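Local coordinates for protein glutathione S-transferase (Pseudomonas fluorescens, PDB 3M3M) that binds glutathione and probably catalyses its transfer to electrophilic substrates, at residues A109-I114 with E126-L131; I18-N23 with P195-M200; N50-I55 with C65-N70. One frame throughout, in Å; residues are numbered along the deposited sequence.

Interaction 1 of 3, residues A109-I114 with E126-L131; sequences AVARFI and EEYLKL
Leu131 reaches between Val110 and Ile114 with a single branch: its CD1 lies 3.6 Å from Ile114 CD1 and 3.7 Å from Val110 CG1. CG of Leu131 stands anti to the carbonyl carbon (chi1 -58°), which carries the CD1 branch across to residues 109-114. The same methyl comes up against the backbone of the facing helix, at Ala111 N. Ile114 splits its work between two branches. The long one, CG1 and CD1, meets Leu131 and the carboxylate end of Glu127; the short one, CG2, touches Tyr128 CD1 at 3.9 Å, approaching the ring obliquely. These side chains join helix 87-117 to helix 125-146, two consecutive helices of the all-helical C-terminal domain of the glutathione S-transferase fold. The short segments run roughly antiparallel, their N-to-C directions 146° apart and their axes 9.4 Å apart, with Ala111 and Tyr128 closest in backbone. The small Ala111 lets the tyrosine come alongside: the carbonyl O of Ala111 lies at the edge of the Tyr128 ring, in its plane, 3.9 Å from Tyr128 CE1. The phenol continues past this point to a hydrogen bond between its OH and Gln115. Glu127 is extended, with CG anti to the backbone N (chi1 173°), and lays CD of its carboxylate 3.7 Å from Ile114 CD1; OE2 also lies near Val110 CG1, the two side chains crossing at about a right angle. The carboxylate gets its charge partner from Arg124, in a salt bridge. With an alanine here, Arg124 would probably lose this charge partner and the CD1 methyl of Ile114 would be covered on that side no longer.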
loop_
_atom_site.group_PDB
_atom_site.type_symbol
_atom_site.label_atom_id
_atom_site.label_comp_id
_atom_site.label_asym_id
_atom_site.label_seq_id
_atom_site.Cartn_x
_atom_site.Cartn_y
_atom_site.Cartn_z
ATOM N N ALA A 109 -5.325 7.829 -0.438
ATOM C CA ALA A 109 -4.580 7.886 -1.705
ATOM C C ALA A 109 -5.160 8.973 -2.625
ATOM O O ALA A 109 -4.392 9.676 -3.284
ATOM C CB ALA A 109 -4.615 6.516 -2.479
ATOM N N VAL A 110 -6.492 9.083 -2.691
ATOM C CA VAL A 110 -7.091 10.045 -3.616
ATOM C C VAL A 110 -6.878 11.494 -3.112
ATOM O O VAL A 110 -6.636 12.409 -3.922
ATOM C CB VAL A 110 -8.587 9.688 -3.908
ATOM C CG1 VAL A 110 -9.243 10.657 -4.935
ATOM C CG2 VAL A 110 -8.648 8.278 -4.528
ATOM N N ALA A 111 -6.944 11.704 -1.793
ATOM C CA ALA A 111 -6.642 13.091 -1.282
ATOM C C ALA A 111 -5.213 13.466 -1.671
ATOM O O ALA A 111 -4.907 14.624 -2.052
ATOM C CB ALA A 111 -6.790 13.127 0.246
ATOM N N ARG A 112 -4.300 12.512 -1.484
ATOM C CA ARG A 112 -2.869 12.778 -1.846
ATOM C C ARG A 112 -2.788 13.046 -3.356
ATOM O O ARG A 112 -2.039 13.916 -3.796
ATOM C CB ARG A 112 -2.040 11.539 -1.457
ATOM C CG ARG A 112 -0.626 11.532 -2.167
ATOM C CD ARG A 112 0.260 10.487 -1.414
ATOM N NE ARG A 112 1.622 10.373 -2.026
ATOM C CZ ARG A 112 1.950 9.578 -3.042
ATOM N NH1 ARG A 112 1.007 8.844 -3.656
ATOM N NH2 ARG A 112 3.235 9.404 -3.401
ATOM N N PHE A 113 -3.522 12.298 -4.178
ATOM C CA PHE A 113 -3.486 12.583 -5.644
ATOM C C PHE A 113 -3.967 13.999 -5.933
ATOM O O PHE A 113 -3.277 14.763 -6.615
ATOM C CB PHE A 113 -4.319 11.594 -6.439
ATOM C CG PHE A 113 -4.281 11.865 -7.901
ATOM C CD1 PHE A 113 -3.171 11.531 -8.644
ATOM C CD2 PHE A 113 -5.394 12.483 -8.531
ATOM C CE1 PHE A 113 -3.158 11.780 -10.019
ATOM C CE2 PHE A 113 -5.336 12.769 -9.898
ATOM C CZ PHE A 113 -4.225 12.432 -10.614
ATOM N N ILE A 114 -5.100 14.363 -5.349
ATOM C CA ILE A 114 -5.654 15.712 -5.536
ATOM C C ILE A 114 -4.673 16.786 -5.117
ATOM O O ILE A 114 -4.453 17.768 -5.864
ATOM C CB ILE A 114 -7.020 15.852 -4.789
ATOM C CG1 ILE A 114 -8.096 15.035 -5.555
ATOM C CG2 ILE A 114 -7.466 17.344 -4.682
ATOM C CD1 ILE A 114 -9.442 14.868 -4.640
ATOM N N GLU A 126 -14.362 20.499 -2.555
ATOM C CA GLU A 126 -15.460 19.903 -1.773
ATOM C C GLU A 126 -15.224 18.361 -1.637
ATOM O O GLU A 126 -15.407 17.776 -0.551
ATOM C CB GLU A 126 -16.792 20.196 -2.477
ATOM C CG GLU A 126 -17.995 19.328 -2.043
ATOM C CD GLU A 126 -19.366 19.978 -2.403
ATOM O OE1 GLU A 126 -19.381 21.191 -2.785
ATOM O OE2 GLU A 126 -20.410 19.280 -2.259
ATOM N N GLU A 127 -14.909 17.721 -2.747
ATOM C CA GLU A 127 -14.552 16.266 -2.824
ATOM C C GLU A 127 -13.471 15.955 -1.821
ATOM O O GLU A 127 -13.594 14.999 -1.036
ATOM C CB GLU A 127 -14.060 15.903 -4.222
ATOM C CG GLU A 127 -13.514 14.509 -4.356
ATOM C CD GLU A 127 -12.950 14.199 -5.737
ATOM O OE1 GLU A 127 -12.977 15.088 -6.605
ATOM O OE2 GLU A 127 -12.459 13.059 -5.925
ATOM N N TYR A 128 -12.406 16.748 -1.872
ATOM C CA TYR A 128 -11.237 16.620 -0.998
ATOM C C TYR A 128 -11.593 16.707 0.473
ATOM O O TYR A 128 -11.109 15.931 1.297
ATOM C CB TYR A 128 -10.233 17.723 -1.379
ATOM C CG TYR A 128 -9.037 17.881 -0.520
ATOM C CD1 TYR A 128 -7.832 17.176 -0.805
ATOM C CD2 TYR A 128 -9.059 18.749 0.574
ATOM C CE1 TYR A 128 -6.694 17.367 0.004
ATOM C CE2 TYR A 128 -7.961 18.928 1.389
ATOM C CZ TYR A 128 -6.764 18.249 1.094
ATOM O OH TYR A 128 -5.655 18.524 1.865
ATOM N N LEU A 129 -12.455 17.654 0.820
ATOM C CA LEU A 129 -12.863 17.736 2.227
ATOM C C LEU A 129 -13.659 16.498 2.678
ATOM O O LEU A 129 -13.475 16.116 3.804
ATOM C CB LEU A 129 -13.705 19.017 2.500
ATOM C CG LEU A 129 -12.777 20.266 2.408
ATOM C CD1 LEU A 129 -13.728 21.490 2.489
ATOM C CD2 LEU A 129 -11.590 20.341 3.408
ATOM N N LYS A 130 -14.483 15.936 1.807
ATOM C CA LYS A 130 -15.233 14.683 2.119
ATOM C C LYS A 130 -14.233 13.516 2.287
ATOM O O LYS A 130 -14.370 12.690 3.222
ATOM C CB LYS A 130 -16.266 14.333 1.071
ATOM C CG LYS A 130 -17.456 15.411 0.962
ATOM C CD LYS A 130 -18.433 15.094 -0.190
ATOM C CE LYS A 130 -19.809 15.739 0.070
ATOM N NZ LYS A 130 -19.710 17.230 0.147
ATOM N N LEU A 131 -13.226 13.460 1.402
ATOM C CA LEU A 131 -12.156 12.420 1.541
ATOM C C LEU A 131 -11.454 12.608 2.868
ATOM O O LEU A 131 -11.079 11.667 3.524
ATOM C CB LEU A 131 -11.153 12.541 0.384
ATOM C CG LEU A 131 -11.729 12.420 -1.019
ATOM C CD1 LEU A 131 -10.562 12.636 -2.043
ATOM C CD2 LEU A 131 -12.460 11.088 -1.306
#

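Interaction 2 of 3, residues I18-N23 with P195-M200; sequences IKLMLN and PRHVPM
Lys19, Asn23 and Leu20 of helix 13-24, the first helix of the thioredoxin-like N-terminal domain, receive the C-terminal tail of the chain, residues 195-200, which has left the helical domain and lies across them without regular structure. Apolar packing fills the middle. Val198 straddles Asn23 at about a right angle, CG1 3.6 Å and CG2 3.7 Å from Asn23 CB, and CG2 also rests against the aliphatic part of Lys19. Leu20 sends CD1 to the backbone N of Val198 and, obliquely, to the His197 ring, 3.5 Å from ND1. Polar bonds hold both ends of the contact. At one, Lys19 is extended, CG anti to the backbone N (chi1 178°), and spans the distance to two successive carbonyls: NZ donates to Pro199 O at 2.8 Å and to Met200 O at 3.0 Å. The first is approached with a modest tilt from the carbonyl plane, the second from above it. Asp202 adds a salt bridge to the same ammonium, so a buried lysine is met by a carboxylate as well as two carbonyls. Asn23 is held from within the helix and by Tyr29, whose OH also bonds to ND2: this ND2 donates almost straight (172°) to Lys19 O, which takes the backbone N of Asn23 on the opposite face of its plane. At the other end the Arg196 chain, bent at chi3 (59°), presents NE and NH2 side-on to the backbone carbonyl of Asn23. Asn23 O accepts two bonds in the guanidinium plane, from NE at 2.9 Å and from NH2 at 3.1 Å.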
loop_
_atom_site.group_PDB
_atom_site.type_symbol
_atom_site.label_atom_id
_atom_site.label_comp_id
_atom_site.label_asym_id
_atom_site.label_seq_id
_atom_site.Cartn_x
_atom_site.Cartn_y
_atom_site.Cartn_z
ATOM N N ILE A 18 4.815 -3.388 -2.952
ATOM C CA ILE A 18 5.516 -4.513 -3.579
ATOM C C ILE A 18 7.054 -4.273 -3.540
ATOM O O ILE A 18 7.828 -5.215 -3.236
ATOM C CB ILE A 18 5.020 -4.701 -4.998
ATOM C CG1 ILE A 18 3.443 -4.784 -5.026
ATOM C CG2 ILE A 18 5.608 -5.991 -5.567
ATOM C CD1 ILE A 18 2.819 -5.701 -3.929
ATOM N N LYS A 19 7.472 -3.045 -3.773
ATOM C CA LYS A 19 8.943 -2.713 -3.602
ATOM C C LYS A 19 9.347 -3.098 -2.170
ATOM O O LYS A 19 10.388 -3.748 -1.935
ATOM C CB LYS A 19 9.159 -1.198 -3.823
ATOM C CG LYS A 19 10.674 -0.837 -3.608
ATOM C CD LYS A 19 10.862 0.687 -3.530
ATOM C CE LYS A 19 12.381 0.986 -3.190
ATOM N NZ LYS A 19 12.604 2.500 -3.210
ATOM N N LEU A 20 8.563 -2.617 -1.195
ATOM C CA LEU A 20 8.922 -2.927 0.215
ATOM C C LEU A 20 8.955 -4.432 0.506
ATOM O O LEU A 20 9.935 -4.964 1.071
ATOM C CB LEU A 20 7.859 -2.259 1.143
ATOM C CG LEU A 20 8.112 -2.421 2.670
ATOM C CD1 LEU A 20 9.672 -2.088 3.116
ATOM C CD2 LEU A 20 7.112 -1.444 3.396
HETATM N N MSE A 21 7.891 -5.138 0.071
HETATM C CA MSE A 21 7.872 -6.616 0.311
HETATM C C MSE A 21 9.044 -7.382 -0.347
HETATM O O MSE A 21 9.678 -8.212 0.327
HETATM C CB MSE A 21 6.564 -7.151 -0.218
HETATM C CG MSE A 21 6.334 -8.663 -0.064
HETATM SE SE MSE A 21 5.730 -9.060 1.802
HETATM C CE MSE A 21 7.433 -9.086 2.811
ATOM N N LEU A 22 9.351 -7.046 -1.598
ATOM C CA LEU A 22 10.471 -7.691 -2.267
ATOM C C LEU A 22 11.793 -7.461 -1.507
ATOM O O LEU A 22 12.607 -8.431 -1.329
ATOM C CB LEU A 22 10.554 -7.248 -3.750
ATOM C CG LEU A 22 9.374 -7.778 -4.617
ATOM C CD1 LEU A 22 9.359 -6.895 -5.870
ATOM C CD2 LEU A 22 9.631 -9.261 -4.947
ATOM N N ASN A 23 12.030 -6.220 -1.095
ATOM C CA ASN A 23 13.283 -5.921 -0.331
ATOM C C ASN A 23 13.302 -6.567 1.056
ATOM O O ASN A 23 14.319 -7.092 1.484
ATOM C CB ASN A 23 13.545 -4.390 -0.263
ATOM C CG ASN A 23 14.021 -3.881 -1.600
ATOM O OD1 ASN A 23 15.254 -3.898 -1.858
ATOM N ND2 ASN A 23 13.115 -3.541 -2.497
ATOM N N PRO A 195 15.233 -3.951 9.965
ATOM C CA PRO A 195 16.561 -3.746 9.396
ATOM C C PRO A 195 16.605 -3.788 7.851
ATOM O O PRO A 195 17.560 -3.227 7.261
ATOM C CB PRO A 195 17.379 -4.853 10.055
ATOM C CG PRO A 195 16.334 -5.936 10.449
ATOM C CD PRO A 195 15.133 -5.103 10.891
ATOM N N ARG A 196 15.587 -4.367 7.200
ATOM C CA ARG A 196 15.578 -4.468 5.737
ATOM C C ARG A 196 14.575 -3.490 5.142
ATOM O O ARG A 196 14.359 -3.546 3.897
ATOM C CB ARG A 196 15.253 -5.897 5.288
ATOM C CG ARG A 196 16.291 -6.934 5.737
ATOM C CD ARG A 196 16.064 -8.246 5.013
ATOM N NE ARG A 196 16.151 -8.056 3.533
ATOM C CZ ARG A 196 17.271 -8.140 2.818
ATOM N NH1 ARG A 196 18.423 -8.526 3.446
ATOM N NH2 ARG A 196 17.270 -7.888 1.525
ATOM N N HIS A 197 14.095 -2.562 5.985
ATOM C CA HIS A 197 13.083 -1.562 5.491
ATOM C C HIS A 197 13.720 -0.789 4.300
ATOM O O HIS A 197 14.980 -0.467 4.330
ATOM C CB HIS A 197 12.681 -0.594 6.565
ATOM C CG HIS A 197 11.644 0.409 6.072
ATOM N ND1 HIS A 197 10.353 0.014 5.810
ATOM C CD2 HIS A 197 11.703 1.738 5.811
ATOM C CE1 HIS A 197 9.634 1.069 5.415
ATOM N NE2 HIS A 197 10.441 2.128 5.376
ATOM N N VAL A 198 12.913 -0.444 3.281
ATOM C CA VAL A 198 13.367 0.544 2.218
ATOM C C VAL A 198 12.293 1.581 2.092
ATOM O O VAL A 198 11.068 1.251 2.285
ATOM C CB VAL A 198 13.594 -0.174 0.828
ATOM C CG1 VAL A 198 14.761 -1.231 0.896
ATOM C CG2 VAL A 198 12.283 -0.916 0.257
ATOM N N PRO A 199 12.676 2.840 1.809
ATOM C CA PRO A 199 11.759 3.926 1.591
ATOM C C PRO A 199 11.118 3.852 0.218
ATOM O O PRO A 199 11.520 3.066 -0.651
ATOM C CB PRO A 199 12.633 5.204 1.672
ATOM C CG PRO A 199 13.967 4.726 1.085
ATOM C CD PRO A 199 14.066 3.234 1.555
HETATM N N MSE A 200 10.038 4.645 0.056
HETATM C CA MSE A 200 9.312 4.652 -1.199
HETATM C C MSE A 200 10.209 5.100 -2.334
HETATM O O MSE A 200 10.310 4.427 -3.373
HETATM C CB MSE A 200 8.170 5.680 -1.092
HETATM C CG MSE A 200 7.459 5.759 -2.379
HETATM SE SE MSE A 200 5.878 7.077 -2.043
HETATM C CE MSE A 200 4.396 5.743 -2.042
#

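Interaction 3 of 3, residues N50-I55 with C65-N70; sequences NPNGKI and CLWESN. With NA (sodium ion), chain C; GSH (glutathione), chain B.
The Trp67 indole is covered on one face by the Asn50 side-chain amide, turned just 16° from the ring plane, with OD1 sitting over the ring system 3.1 Å from CD2. CB of Asn50 adds a CH-pi contact to the five-membered ring of the indole. At the ring's edge, in its plane, lies Glu68 OE2; Pro51 CD and Asn52 CB reach Trp67 obliquely, near NE1 and CZ3. The indole takes this place because CG of Trp67 lies between the backbone N and the carbonyl carbon (chi1 42°). Asn50 is held flat by its own loop: OD1 accepts from Asn52 N in an Asx turn, over a type I turn from Asn50 to Gly53, and ND2 donates to Lys54 O. A water joins the two segments, accepting from Asn50 ND2 and Asn52 ND2 and donating to Glu68 OE2. This is the glutathione site of the thioredoxin-like domain. Ile55 pairs its backbone with the ligand in both directions, N to O2 at 2.8 Å and O from N2, while Lys54 NZ donates to O32 of the glycyl carboxylate. Glu68, the N-cap residue, accepts from GSH N1 through OE1 at 2.7 Å. Ser69 N and OG bind the two oxygens of the glutamyl carboxylate. Glu68 OE1, at 2.9 Å, and GSH O12, at 2.8 Å, bind the sodium ion, both rather long; Asn70 lies beside it.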
loop_
_atom_site.group_PDB
_atom_site.type_symbol
_atom_site.label_atom_id
_atom_site.label_comp_id
_atom_site.label_asym_id
_atom_site.label_seq_id
_atom_site.Cartn_x
_atom_site.Cartn_y
_atom_site.Cartn_z
ATOM N N ASN A 50 -2.848 -6.971 -17.019
ATOM C CA ASN A 50 -3.937 -6.737 -16.050
ATOM C C ASN A 50 -5.091 -6.098 -16.795
ATOM O O ASN A 50 -5.073 -4.942 -17.121
ATOM C CB ASN A 50 -3.482 -5.797 -14.847
ATOM C CG ASN A 50 -4.625 -5.538 -13.890
ATOM O OD1 ASN A 50 -5.714 -6.077 -14.104
ATOM N ND2 ASN A 50 -4.405 -4.647 -12.864
ATOM N N PRO A 51 -6.169 -6.858 -17.028
ATOM C CA PRO A 51 -7.345 -6.368 -17.753
ATOM C C PRO A 51 -8.037 -5.267 -17.005
ATOM O O PRO A 51 -8.793 -4.483 -17.599
ATOM C CB PRO A 51 -8.242 -7.626 -17.947
ATOM C CG PRO A 51 -7.754 -8.523 -16.869
ATOM C CD PRO A 51 -6.273 -8.255 -16.617
ATOM N N ASN A 52 -7.754 -5.138 -15.702
ATOM C CA ASN A 52 -8.354 -4.062 -14.936
ATOM C C ASN A 52 -7.567 -2.752 -15.152
ATOM O O ASN A 52 -8.048 -1.698 -14.739
ATOM C CB ASN A 52 -8.378 -4.439 -13.420
ATOM C CG ASN A 52 -9.297 -3.555 -12.612
ATOM O OD1 ASN A 52 -10.410 -3.293 -13.026
ATOM N ND2 ASN A 52 -8.866 -3.158 -11.371
ATOM N N GLY A 53 -6.409 -2.792 -15.841
ATOM C CA GLY A 53 -5.778 -1.523 -16.274
ATOM C C GLY A 53 -5.069 -0.783 -15.124
ATOM O O GLY A 53 -4.955 0.449 -15.165
ATOM N N LYS A 54 -4.616 -1.531 -14.117
ATOM C CA LYS A 54 -3.902 -0.907 -12.957
ATOM C C LYS A 54 -2.555 -1.482 -12.670
ATOM O O LYS A 54 -2.299 -2.673 -12.918
ATOM C CB LYS A 54 -4.743 -1.062 -11.668
ATOM C CG LYS A 54 -6.112 -0.157 -11.819
ATOM C CD LYS A 54 -6.923 -0.196 -10.569
ATOM C CE LYS A 54 -8.353 0.434 -10.814
ATOM N NZ LYS A 54 -8.487 1.684 -11.582
ATOM N N ILE A 55 -1.698 -0.657 -12.067
ATOM C CA ILE A 55 -0.432 -1.147 -11.492
ATOM C C ILE A 55 -0.695 -1.209 -9.953
ATOM O O ILE A 55 -1.522 -0.493 -9.400
ATOM C CB ILE A 55 0.738 -0.200 -11.818
ATOM C CG1 ILE A 55 0.335 1.241 -11.541
ATOM C CG2 ILE A 55 1.147 -0.555 -13.322
ATOM C CD1 ILE A 55 1.449 2.246 -11.880
ATOM N N CYS A 65 0.955 -13.352 -14.873
ATOM C CA CYS A 65 0.881 -12.002 -14.292
ATOM C C CYS A 65 -0.157 -11.999 -13.184
ATOM O O CYS A 65 -1.275 -12.453 -13.430
ATOM C CB CYS A 65 0.433 -10.978 -15.330
ATOM S SG CYS A 65 1.805 -10.612 -16.465
ATOM N N LEU A 66 0.239 -11.535 -11.983
ATOM C CA LEU A 66 -0.675 -11.469 -10.825
ATOM C C LEU A 66 -0.873 -9.956 -10.598
ATOM O O LEU A 66 0.076 -9.162 -10.673
ATOM C CB LEU A 66 0.004 -12.075 -9.574
ATOM C CG LEU A 66 0.470 -13.562 -9.804
ATOM C CD1 LEU A 66 1.340 -13.947 -8.637
ATOM C CD2 LEU A 66 -0.756 -14.418 -9.893
ATOM N N TRP A 67 -2.109 -9.572 -10.333
ATOM C CA TRP A 67 -2.372 -8.189 -10.056
ATOM C C TRP A 67 -3.215 -8.098 -8.747
ATOM O O TRP A 67 -3.522 -9.152 -8.155
ATOM C CB TRP A 67 -3.047 -7.500 -11.282
ATOM C CG TRP A 67 -4.118 -8.301 -11.991
ATOM C CD1 TRP A 67 -3.955 -9.193 -13.059
ATOM C CD2 TRP A 67 -5.541 -8.165 -11.818
ATOM N NE1 TRP A 67 -5.200 -9.658 -13.485
ATOM C CE2 TRP A 67 -6.165 -9.053 -12.735
ATOM C CE3 TRP A 67 -6.349 -7.351 -10.993
ATOM C CZ2 TRP A 67 -7.550 -9.157 -12.839
ATOM C CZ3 TRP A 67 -7.749 -7.490 -11.060
ATOM C CH2 TRP A 67 -8.317 -8.422 -11.944
ATOM N N GLU A 68 -3.509 -6.859 -8.350
ATOM C CA GLU A 68 -3.942 -6.428 -7.033
ATOM C C GLU A 68 -2.751 -6.477 -6.056
ATOM O O GLU A 68 -2.321 -7.462 -5.717
ATOM C CB GLU A 68 -5.124 -7.226 -6.531
ATOM C CG GLU A 68 -6.414 -6.913 -7.276
ATOM C CD GLU A 68 -6.894 -5.497 -7.110
ATOM O OE1 GLU A 68 -6.808 -4.982 -6.032
ATOM O OE2 GLU A 68 -7.424 -5.024 -8.063
ATOM N N SER A 69 -2.323 -5.308 -5.632
ATOM C CA SER A 69 -1.183 -5.190 -4.736
ATOM C C SER A 69 -1.362 -6.051 -3.517
ATOM O O SER A 69 -0.399 -6.696 -3.107
ATOM C CB SER A 69 -0.987 -3.703 -4.276
ATOM O OG SER A 69 -2.108 -3.198 -3.555
ATOM N N ASN A 70 -2.556 -6.081 -2.939
ATOM C CA ASN A 70 -2.687 -6.880 -1.700
ATOM C C ASN A 70 -2.657 -8.404 -1.968
ATOM O O ASN A 70 -2.238 -9.162 -1.084
ATOM C CB ASN A 70 -3.926 -6.507 -0.908
ATOM C CG ASN A 70 -3.797 -5.147 -0.224
ATOM O OD1 ASN A 70 -2.751 -4.516 -0.229
ATOM N ND2 ASN A 70 -4.911 -4.658 0.308
HETATM NA NA NA C . -5.135 -4.862 -3.685
HETATM N N1 GSH B . -6.926 -2.306 -6.017
HETATM C CA1 GSH B . -5.660 -2.054 -6.812
HETATM C C1 GSH B . -4.407 -2.519 -6.063
HETATM O O11 GSH B . -3.452 -2.975 -6.756
HETATM O O12 GSH B . -4.368 -2.370 -4.811
HETATM C CB1 GSH B . -5.634 -0.511 -7.065
HETATM C CG1 GSH B . -4.385 -0.234 -7.841
HETATM C CD1 GSH B . -4.427 1.184 -8.449
HETATM O OE1 GSH B . -5.510 2.027 -8.223
HETATM N N2 GSH B . -3.398 1.640 -9.224
HETATM C CA2 GSH B . -3.442 2.991 -9.781
HETATM C C2 GSH B . -3.569 2.840 -11.234
HETATM O O2 GSH B . -2.884 1.862 -11.816
HETATM C CB2 GSH B . -2.095 3.665 -9.409
HETATM S SG2 GSH B . -1.933 3.849 -7.540
HETATM N N3 GSH B . -4.361 3.644 -11.926
HETATM C CA3 GSH B . -4.375 3.495 -13.391
HETATM C C3 GSH B . -5.761 3.646 -13.992
HETATM O O31 GSH B . -5.898 3.928 -15.222
HETATM O O32 GSH B . -6.755 3.447 -13.274
HETATM O O HOH W 1 -5.941 -4.033 -10.300
#

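How the interactions relate
From the N terminus, helix 13-24 supplies the first half of interaction 2, which stays open until 195-200, close to the C terminus, return to it; its loop encloses nearly the whole protein. Within it, interaction 3 closes a short loop through strand 57-60, bringing 50-55 beside 65-70 around glutathione. Next, in series with interaction 3, interaction 1 closes the turn between helices 87-117 and 125-146. Thus interactions 3 and 1 each work inside one domain, whereas interaction 2 ties the C-terminal tail back to the N-terminal domain. Interaction 2 touches both of the others: Met200 SE packs on Arg112 NH2, and Ile18 CD1 on Ser69 O. Interactions 1 and 3 do not meet.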